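Local atomic coordinates of sister chromatid cohesion protein (Chaetomium thermophilum, PDB entry 5T8V), a protein that probably loads the cohesin ring onto chromatin and is represented by its C-terminal HEAT-repeat fragment. Residues Ser307-Gln315 and Asp420-Leu428. Sequence-based numbering, arbitrary orientation.
Sequences SALIMRLVQ and DWPAAELLL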
ATOM      1  N   SER A 307      12.268 -30.057  10.721  1.00 22.77           N
ATOM      2  CA  SER A 307      12.978 -29.185   9.791  1.00 20.86           C
ATOM      3  C   SER A 307      14.442 -29.592   9.685  1.00 18.73           C
ATOM      4  O   SER A 307      14.981 -29.763   8.583  1.00 18.61           O
ATOM      5  CB  SER A 307      12.855 -27.729  10.240  1.00 22.10           C
ATOM      6  OG  SER A 307      11.504 -27.298  10.242  1.00 23.91           O
ATOM      7  N   ALA A 308      15.100 -29.765  10.834  1.00 17.04           N
ATOM      8  CA  ALA A 308      16.497 -30.181  10.837  1.00 16.25           C
ATOM      9  C   ALA A 308      16.685 -31.486  10.078  1.00 15.56           C
ATOM     10  O   ALA A 308      17.651 -31.640   9.320  1.00 14.88           O
ATOM     11  CB  ALA A 308      16.996 -30.324  12.274  1.00 16.70           C
ATOM     12  N   LEU A 309      15.770 -32.441  10.263  1.00 18.23           N
ATOM     13  CA  LEU A 309      15.906 -33.721   9.575  1.00 17.48           C
ATOM     14  C   LEU A 309      15.726 -33.554   8.073  1.00 16.26           C
ATOM     15  O   LEU A 309      16.520 -34.074   7.286  1.00 16.20           O
ATOM     16  CB  LEU A 309      14.901 -34.736  10.122  1.00 19.03           C
ATOM     17  CG  LEU A 309      14.894 -36.076   9.372  1.00 19.38           C
ATOM     18  CD1 LEU A 309      16.257 -36.752   9.459  1.00 18.55           C
ATOM     19  CD2 LEU A 309      13.811 -36.987   9.900  1.00 21.04           C
ATOM     20  N   ILE A 310      14.677 -32.844   7.656  1.00 15.84           N
ATOM     21  CA  ILE A 310      14.460 -32.587   6.233  1.00 15.63           C
ATOM     22  C   ILE A 310      15.727 -32.025   5.603  1.00 14.87           C
ATOM     23  O   ILE A 310      16.247 -32.558   4.612  1.00 14.48           O
ATOM     24  CB  ILE A 310      13.266 -31.632   6.044  1.00 16.34           C
ATOM     25  CG1 ILE A 310      11.954 -32.327   6.423  1.00 20.79           C
ATOM     26  CG2 ILE A 310      13.209 -31.095   4.612  1.00 16.12           C
ATOM     27  CD1 ILE A 310      11.520 -33.437   5.475  1.00 17.26           C
ATOM     28  N   MET A 311      16.250 -30.942   6.181  1.00 16.03           N
ATOM     29  CA  MET A 311      17.442 -30.324   5.615  1.00 15.53           C
ATOM     30  C   MET A 311      18.604 -31.309   5.582  1.00 15.06           C
ATOM     31  O   MET A 311      19.315 -31.407   4.574  1.00 14.78           O
ATOM     32  CB  MET A 311      17.803 -29.073   6.411  1.00 15.84           C
ATOM     33  CG  MET A 311      16.677 -28.050   6.446  1.00 22.13           C
ATOM     34  SD  MET A 311      17.039 -26.639   7.493  1.00 22.76           S
ATOM     35  CE  MET A 311      18.238 -25.826   6.475  1.00 24.35           C
ATOM     36  N   ARG A 312      18.795 -32.069   6.663  1.00 15.39           N
ATOM     37  CA  ARG A 312      19.852 -33.077   6.682  1.00 17.44           C
ATOM     38  C   ARG A 312      19.708 -34.049   5.517  1.00 17.03           C
ATOM     39  O   ARG A 312      20.689 -34.371   4.838  1.00 16.90           O
ATOM     40  CB  ARG A 312      19.836 -33.832   8.010  1.00 18.82           C
ATOM     41  CG  ARG A 312      20.500 -33.088   9.152  1.00 19.37           C
ATOM     42  CD  ARG A 312      20.838 -34.029  10.296  1.00 19.75           C
ATOM     43  NE  ARG A 312      21.790 -35.058   9.893  1.00 19.52           N
ATOM     44  CZ  ARG A 312      22.229 -36.023  10.693  1.00 20.51           C
ATOM     45  NH1 ARG A 312      21.801 -36.098  11.947  1.00 21.55           N
ATOM     46  NH2 ARG A 312      23.097 -36.917  10.239  1.00 20.43           N
ATOM     47  N   LEU A 313      18.488 -34.534   5.277  1.00 13.65           N
ATOM     48  CA  LEU A 313      18.253 -35.420   4.142  1.00 13.77           C
ATOM     49  C   LEU A 313      18.623 -34.737   2.835  1.00 13.56           C
ATOM     50  O   LEU A 313      19.149 -35.378   1.918  1.00 13.61           O
ATOM     51  CB  LEU A 313      16.789 -35.864   4.110  1.00 14.38           C
ATOM     52  CG  LEU A 313      16.267 -36.673   5.299  1.00 14.83           C
ATOM     53  CD1 LEU A 313      14.844 -37.136   5.027  1.00 22.95           C
ATOM     54  CD2 LEU A 313      17.166 -37.857   5.598  1.00 14.76           C
ATOM     55  N   VAL A 314      18.355 -33.434   2.728  1.00 13.47           N
ATOM     56  CA  VAL A 314      18.742 -32.722   1.515  1.00 13.35           C
ATOM     57  C   VAL A 314      20.259 -32.659   1.378  1.00 13.09           C
ATOM     58  O   VAL A 314      20.779 -32.639   0.257  1.00 13.14           O
ATOM     59  CB  VAL A 314      18.117 -31.317   1.494  1.00 13.45           C
ATOM     60  CG1 VAL A 314      18.619 -30.519   0.288  1.00 13.38           C
ATOM     61  CG2 VAL A 314      16.602 -31.416   1.471  1.00 13.94           C
ATOM     62  N   GLN A 315      20.996 -32.627   2.493  1.00 14.53           N
ATOM     63  CA  GLN A 315      22.450 -32.504   2.417  1.00 17.04           C
ATOM     64  C   GLN A 315      23.169 -33.846   2.365  1.00 21.14           C
ATOM     65  O   GLN A 315      24.376 -33.871   2.101  1.00 20.58           O
ATOM     66  CB  GLN A 315      23.007 -31.701   3.600  1.00 16.59           C
ATOM     67  CG  GLN A 315      22.021 -30.760   4.247  1.00 15.78           C
ATOM     68  CD  GLN A 315      22.679 -29.651   5.036  1.00 14.44           C
ATOM     69  OE1 GLN A 315      22.229 -28.505   5.008  1.00 13.72           O
ATOM     70  NE2 GLN A 315      23.732 -29.988   5.770  1.00 14.44           N
ATOM     71  N   ASP A 420      26.111 -24.291   8.721  1.00 26.16           N
ATOM     72  CA  ASP A 420      25.798 -25.666   9.093  1.00 28.75           C
ATOM     73  C   ASP A 420      24.638 -26.231   8.291  1.00 27.18           C
ATOM     74  O   ASP A 420      24.440 -27.451   8.288  1.00 27.69           O
ATOM     75  CB  ASP A 420      25.449 -25.752  10.580  1.00 32.40           C
ATOM     76  CG  ASP A 420      26.644 -25.528  11.473  1.00 35.67           C
ATOM     77  OD1 ASP A 420      27.665 -24.998  10.988  1.00 36.36           O
ATOM     78  OD2 ASP A 420      26.559 -25.880  12.668  1.00 37.99           O
ATOM     79  N   TRP A 421      23.870 -25.380   7.613  1.00 21.74           N
ATOM     80  CA  TRP A 421      22.601 -25.782   7.005  1.00 21.07           C
ATOM     81  C   TRP A 421      22.494 -25.207   5.598  1.00 18.57           C
ATOM     82  O   TRP A 421      21.614 -24.393   5.306  1.00 18.49           O
ATOM     83  CB  TRP A 421      21.435 -25.332   7.882  1.00 22.09           C
ATOM     84  CG  TRP A 421      21.438 -25.977   9.229  1.00 24.37           C
ATOM     85  CD1 TRP A 421      21.835 -25.417  10.406  1.00 25.87           C
ATOM     86  CD2 TRP A 421      21.036 -27.318   9.536  1.00 25.45           C
ATOM     87  NE1 TRP A 421      21.701 -26.324  11.431  1.00 27.09           N
ATOM     88  CE2 TRP A 421      21.213 -27.499  10.922  1.00 26.23           C
ATOM     89  CE3 TRP A 421      20.544 -28.383   8.774  1.00 25.25           C
ATOM     90  CZ2 TRP A 421      20.911 -28.698  11.563  1.00 26.36           C
ATOM     91  CZ3 TRP A 421      20.245 -29.574   9.414  1.00 26.05           C
ATOM     92  CH2 TRP A 421      20.430 -29.721  10.794  1.00 26.24           C
ATOM     93  N   PRO A 422      23.380 -25.626   4.689  1.00  9.23           N
ATOM     94  CA  PRO A 422      23.327 -25.103   3.315  1.00  8.65           C
ATOM     95  C   PRO A 422      22.083 -25.508   2.538  1.00  8.48           C
ATOM     96  O   PRO A 422      21.846 -24.945   1.461  1.00  8.20           O
ATOM     97  CB  PRO A 422      24.596 -25.677   2.670  1.00  8.65           C
ATOM     98  CG  PRO A 422      24.952 -26.857   3.497  1.00  9.15           C
ATOM     99  CD  PRO A 422      24.532 -26.519   4.894  1.00  9.56           C
ATOM    100  N   ALA A 423      21.283 -26.450   3.036  1.00 12.45           N
ATOM    101  CA  ALA A 423      20.057 -26.828   2.344  1.00  9.86           C
ATOM    102  C   ALA A 423      18.944 -25.804   2.510  1.00  9.95           C
ATOM    103  O   ALA A 423      17.941 -25.884   1.792  1.00 11.95           O
ATOM    104  CB  ALA A 423      19.573 -28.191   2.838  1.00 11.39           C
ATOM    105  N   ALA A 424      19.089 -24.853   3.434  1.00  9.06           N
ATOM    106  CA  ALA A 424      18.085 -23.807   3.584  1.00  9.60           C
ATOM    107  C   ALA A 424      17.951 -22.993   2.305  1.00  9.67           C
ATOM    108  O   ALA A 424      16.839 -22.732   1.833  1.00 10.97           O
ATOM    109  CB  ALA A 424      18.446 -22.893   4.758  1.00 11.42           C
ATOM    110  N   GLU A 425      19.080 -22.574   1.729  1.00  8.63           N
ATOM    111  CA  GLU A 425      19.025 -21.778   0.511  1.00  8.51           C
ATOM    112  C   GLU A 425      18.466 -22.580  -0.653  1.00  8.95           C
ATOM    113  O   GLU A 425      17.862 -22.003  -1.560  1.00 11.11           O
ATOM    114  CB  GLU A 425      20.414 -21.238   0.166  1.00  8.26           C
ATOM    115  CG  GLU A 425      20.466 -20.384  -1.105  1.00  9.72           C
ATOM    116  CD  GLU A 425      20.571 -21.206  -2.377  1.00 11.27           C
ATOM    117  OE1 GLU A 425      20.973 -22.388  -2.296  1.00 13.51           O
ATOM    118  OE2 GLU A 425      20.244 -20.673  -3.460  1.00 10.42           O
ATOM    119  N   LEU A 426      18.661 -23.898  -0.656  1.00  9.84           N
ATOM    120  CA  LEU A 426      18.163 -24.715  -1.758  1.00 12.01           C
ATOM    121  C   LEU A 426      16.655 -24.913  -1.655  1.00 10.53           C
ATOM    122  O   LEU A 426      15.923 -24.727  -2.638  1.00 10.77           O
ATOM    123  CB  LEU A 426      18.890 -26.061  -1.775  1.00  8.59           C
ATOM    124  CG  LEU A 426      18.455 -27.067  -2.841  1.00 10.65           C
ATOM    125  CD1 LEU A 426      18.479 -26.454  -4.230  1.00  9.16           C
ATOM    126  CD2 LEU A 426      19.352 -28.291  -2.785  1.00  9.03           C
ATOM    127  N   LEU A 427      16.174 -25.281  -0.466  1.00  9.53           N
ATOM    128  CA  LEU A 427      14.738 -25.410  -0.253  1.00 10.19           C
ATOM    129  C   LEU A 427      14.030 -24.087  -0.513  1.00 10.44           C
ATOM    130  O   LEU A 427      13.014 -24.036  -1.217  1.00 15.04           O
ATOM    131  CB  LEU A 427      14.473 -25.899   1.169  1.00 10.54           C
ATOM    132  CG  LEU A 427      14.920 -27.334   1.455  1.00 10.62           C
ATOM    133  CD1 LEU A 427      15.074 -27.560   2.943  1.00 10.98           C
ATOM    134  CD2 LEU A 427      13.920 -28.316   0.870  1.00 11.70           C
ATOM    135  N   LEU A 428      14.566 -22.997   0.044  1.00 14.23           N
ATOM    136  CA  LEU A 428      13.980 -21.680  -0.182  1.00 13.96           C
ATOM    137  C   LEU A 428      14.067 -21.271  -1.645  1.00 13.38           C
ATOM    138  O   LEU A 428      13.173 -20.586  -2.151  1.00 14.15           O
ATOM    139  CB  LEU A 428      14.675 -20.642   0.696  1.00 13.14           C
ATOM    140  CG  LEU A 428      14.396 -20.735   2.196  1.00 13.26           C
ATOM    141  CD1 LEU A 428      15.397 -19.893   2.975  1.00 13.09           C
ATOM    142  CD2 LEU A 428      12.977 -20.292   2.499  1.00 14.28           C
TER
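Two helices of the HEAT-repeat fragment of this cohesin loader pack almost at right angles here. The axes of 307-315 and 423-428 cross at 92° and come within 9.6 Å. The turn leading into the second helix brings Trp421 and Pro422 to the first: Trp421 reaches Ala308 and Arg312, and Pro422 meets Gln315. Met311 and Trp421 form a Met-aromatic contact. Met311 SD lies 4.9 Å from the centroid of the six-membered ring of Trp421, in an oblique position. The Met311 chain bends at its last torsion, and its methyl CE reaches Ala424 CB at 3.4 Å. The benzo part of Trp421 meets Arg312 obliquely, with CZ3 3.5 Å from Arg312 CG. The guanidinium of Arg312 goes on to a salt bridge with Asp259 of helix 247-267. Ala423 points toward the first helix, and its CB meets Val314 CG1 at 3.6 Å. The two methyls of Val314 diverge: CG1 also touches Leu426, while CG2 faces Leu427 CD2 at 4.1 Å. Leu427 CD1 packs against Met311 CG. Every touching residue is buried, and Phe412 of helix 402-414 also packs on Leu427. A single hydrogen bond joins the segments, from a backbone N-H to a side-chain carbonyl. Ala423 N donates to Gln315 OE1 at 3.0 Å with an N-H...O angle of 153°. The donor sits 28° from the amide carbonyl plane.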